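Local structure of XRE-family like protein (Pseudomonas syringae pv. tomato, 3F6W) at residues A[13-18]-A[72-77]. The protein probably binds DNA as a helix-turn-helix transcriptional regulator of the xenobiotic response element (XRE) family. Numbering follows the deposited sequence.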
ATOM      1  N   GLN A  13       7.263  -1.563   1.529  1.00 12.51           N
ATOM      2  CA  GLN A  13       7.343  -2.802   2.290  0.50 15.87           C
ATOM      3  C   GLN A  13       7.273  -4.017   1.370  1.00 12.19           C
ATOM      4  O   GLN A  13       7.971  -5.012   1.603  1.00 15.81           O
ATOM      5  CB  GLN A  13       6.273  -2.853   3.379  0.50 25.11           C
ATOM      6  CG  GLN A  13       6.521  -1.861   4.512  0.50 17.59           C
ATOM      7  CD  GLN A  13       7.632  -2.300   5.451  0.50 61.53           C
ATOM      8  OE1 GLN A  13       8.501  -1.509   5.818  0.50 27.17           O
ATOM      9  NE2 GLN A  13       7.607  -3.568   5.844  0.50 29.32           N
ATOM     10  N   ALA A  14       6.463  -3.923   0.318  1.00 16.97           N
ATOM     11  CA  ALA A  14       6.355  -4.993  -0.671  1.00 14.71           C
ATOM     12  C   ALA A  14       7.684  -5.185  -1.389  1.00 17.86           C
ATOM     13  O   ALA A  14       8.124  -6.316  -1.612  1.00 14.57           O
ATOM     14  CB  ALA A  14       5.214  -4.694  -1.684  1.00 16.14           C
ATOM     15  N   LEU A  15       8.343  -4.083  -1.736  1.00 13.36           N
ATOM     16  CA  LEU A  15       9.688  -4.180  -2.298  1.00 16.40           C
ATOM     17  C   LEU A  15      10.656  -4.897  -1.348  1.00 16.26           C
ATOM     18  O   LEU A  15      11.425  -5.763  -1.783  1.00 13.77           O
ATOM     19  CB  LEU A  15      10.229  -2.801  -2.685  1.00 12.30           C
ATOM     20  CG  LEU A  15      11.558  -2.828  -3.435  1.00 26.43           C
ATOM     21  CD1 LEU A  15      11.420  -3.676  -4.691  1.00 23.46           C
ATOM     22  CD2 LEU A  15      11.982  -1.410  -3.786  1.00 27.25           C
ATOM     23  N   LEU A  16      10.628  -4.559  -0.060  1.00 13.25           N
ATOM     24  CA  LEU A  16      11.483  -5.286   0.890  1.00 13.22           C
ATOM     25  C   LEU A  16      11.143  -6.788   0.932  1.00 19.07           C
ATOM     26  O   LEU A  16      12.038  -7.636   1.022  1.00 16.12           O
ATOM     27  CB  LEU A  16      11.392  -4.699   2.297  1.00 17.40           C
ATOM     28  CG  LEU A  16      11.939  -3.278   2.517  1.00 14.54           C
ATOM     29  CD1 LEU A  16      11.858  -2.934   4.002  1.00 14.04           C
ATOM     30  CD2 LEU A  16      13.373  -3.140   1.981  1.00 16.49           C
ATOM     31  N   ASP A  17       9.853  -7.099   0.899  1.00 19.32           N
ATOM     32  CA  ASP A  17       9.371  -8.488   0.866  1.00 15.17           C
ATOM     33  C   ASP A  17       9.989  -9.210  -0.332  1.00 18.35           C
ATOM     34  O   ASP A  17      10.548 -10.309  -0.202  1.00 17.33           O
ATOM     35  CB  ASP A  17       7.829  -8.471   0.784  1.00 14.60           C
ATOM     36  CG  ASP A  17       7.177  -9.832   1.061  1.00 30.62           C
ATOM     37  OD1 ASP A  17       7.868 -10.768   1.535  1.00 23.45           O
ATOM     38  OD2 ASP A  17       5.940  -9.947   0.817  1.00 20.81           O
ATOM     39  N   LEU A  18       9.905  -8.587  -1.504  1.00 14.47           N
ATOM     40  CA  LEU A  18      10.488  -9.170  -2.712  1.00 12.54           C
ATOM     41  C   LEU A  18      11.988  -9.335  -2.615  1.00 16.11           C
ATOM     42  O   LEU A  18      12.538 -10.324  -3.111  1.00 16.90           O
ATOM     43  CB  LEU A  18      10.133  -8.350  -3.957  1.00 12.94           C
ATOM     44  CG  LEU A  18       8.638  -8.354  -4.310  1.00 18.76           C
ATOM     45  CD1 LEU A  18       8.324  -7.263  -5.331  1.00 21.50           C
ATOM     46  CD2 LEU A  18       8.194  -9.736  -4.810  1.00 17.22           C
ATOM     47  N   ALA A  72      14.094  -5.395 -13.596  1.00 28.34           N
ATOM     48  CA  ALA A  72      13.043  -6.398 -13.647  1.00 25.33           C
ATOM     49  C   ALA A  72      12.255  -6.436 -12.339  1.00 23.90           C
ATOM     50  O   ALA A  72      11.034  -6.599 -12.348  1.00 21.34           O
ATOM     51  CB  ALA A  72      13.624  -7.774 -13.964  1.00 25.75           C
ATOM     52  N   LEU A  73      12.944  -6.299 -11.212  1.00 19.47           N
ATOM     53  CA  LEU A  73      12.249  -6.331  -9.929  1.00 18.88           C
ATOM     54  C   LEU A  73      11.310  -5.131  -9.829  1.00 17.13           C
ATOM     55  O   LEU A  73      10.147  -5.267  -9.448  1.00 21.47           O
ATOM     56  CB  LEU A  73      13.240  -6.349  -8.752  1.00 18.59           C
ATOM     57  CG  LEU A  73      12.687  -6.892  -7.426  1.00 36.80           C
ATOM     58  CD1 LEU A  73      13.749  -6.871  -6.336  1.00 22.28           C
ATOM     59  CD2 LEU A  73      11.448  -6.148  -6.967  1.00 84.06           C
ATOM     60  N   LEU A  74      11.804  -3.953 -10.192  1.00 19.74           N
ATOM     61  CA  LEU A  74      10.951  -2.770 -10.165  1.00 18.54           C
ATOM     62  C   LEU A  74       9.722  -2.926 -11.071  1.00 21.46           C
ATOM     63  O   LEU A  74       8.617  -2.512 -10.713  1.00 17.70           O
ATOM     64  CB  LEU A  74      11.743  -1.540 -10.580  1.00 14.06           C
ATOM     65  CG  LEU A  74      12.753  -1.111  -9.519  1.00 18.87           C
ATOM     66  CD1 LEU A  74      13.551   0.061 -10.031  1.00 21.45           C
ATOM     67  CD2 LEU A  74      12.025  -0.753  -8.225  1.00 26.06           C
ATOM     68  N   SER A  75       9.926  -3.510 -12.245  1.00 20.97           N
ATOM     69  CA  SER A  75       8.833  -3.698 -13.197  1.00 15.89           C
ATOM     70  C   SER A  75       7.743  -4.583 -12.618  1.00 23.90           C
ATOM     71  O   SER A  75       6.548  -4.313 -12.770  1.00 26.55           O
ATOM     72  CB  SER A  75       9.371  -4.302 -14.486  1.00 25.70           C
ATOM     73  OG  SER A  75      10.176  -3.356 -15.158  1.00 36.81           O
ATOM     74  N   LYS A  76       8.174  -5.639 -11.947  1.00 22.91           N
ATOM     75  CA  LYS A  76       7.274  -6.575 -11.304  1.00 22.04           C
ATOM     76  C   LYS A  76       6.500  -5.899 -10.186  1.00 44.62           C
ATOM     77  O   LYS A  76       5.297  -6.090 -10.046  1.00 24.92           O
ATOM     78  CB  LYS A  76       8.072  -7.746 -10.755  1.00 26.20           C
ATOM     79  CG  LYS A  76       7.309  -8.648  -9.821  1.00 51.74           C
ATOM     80  CD  LYS A  76       8.217  -9.760  -9.349  1.00 78.17           C
ATOM     81  CE  LYS A  76       9.056 -10.272 -10.504  1.00 57.05           C
ATOM     82  NZ  LYS A  76       9.946 -11.394 -10.117  1.00 64.50           N
ATOM     83  N   LEU A  77       7.198  -5.110  -9.380  1.00 22.41           N
ATOM     84  CA  LEU A  77       6.539  -4.387  -8.306  1.00 24.49           C
ATOM     85  C   LEU A  77       5.470  -3.463  -8.868  1.00 39.69           C
ATOM     86  O   LEU A  77       4.350  -3.418  -8.373  1.00 33.51           O
ATOM     87  CB  LEU A  77       7.560  -3.596  -7.492  1.00 19.01           C
ATOM     88  CG  LEU A  77       6.974  -2.789  -6.343  1.00 20.41           C
ATOM     89  CD1 LEU A  77       6.655  -3.703  -5.171  1.00 27.25           C
ATOM     90  CD2 LEU A  77       7.926  -1.692  -5.922  1.00 24.59           C
TER
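L15 and L18 meet L73 and L77 through branched aliphatic ends, with A14 beside them; neither segment brings a flat group to this seam of the helix-turn-helix domain, and the nearby ring, F59, comes from helix 56-66. The seam joins the long first helix, 3-26, to the last one, 70-78, bringing together the two ends of the all-helical XRE-type domain. The short segments run more against each other than along, 130° between their directions, with axes 10.7 Å apart, and no hydrogen bond links them.

L77 reaches as far as the main chain of helix 3-26. Its CG is anti to the backbone N (chi1 180°), which extends the side chain from its own helix and sends CD1 in among three neighbours: A14 CB at 3.9 Å, L15 N at 3.8 Å and L18 CD1 at 3.9 Å. That methyl therefore rests against main chain as well as side chain. The other branch, CD2, lies near L15 CB at 4.1 Å, so the fork of L77 meets the start of L15 with CD1 against its backbone N and CD2 near its CB.

One turn back, L73 offers a single methyl, CD2, to two leucines of helix 3-26. L18 meets it with CD1 and, more loosely, with CB; the same CD1 also touches L77 and so spans successive turns of the last helix.

Helix 56-66 also packs here, F59 touching L15, L73 and L74, and C63 touching L73. The second subunit packs on residues of the same seam, its I7 on L77, its A3 on A14 and its S1 on L18, so the contact also borders the dimer interface.

The tightest point belongs to L73 CD2: it sits 3.7 Å from L18 CD1 and presses to 3.4 Å from L15 CD1, closer than two methyls usually come.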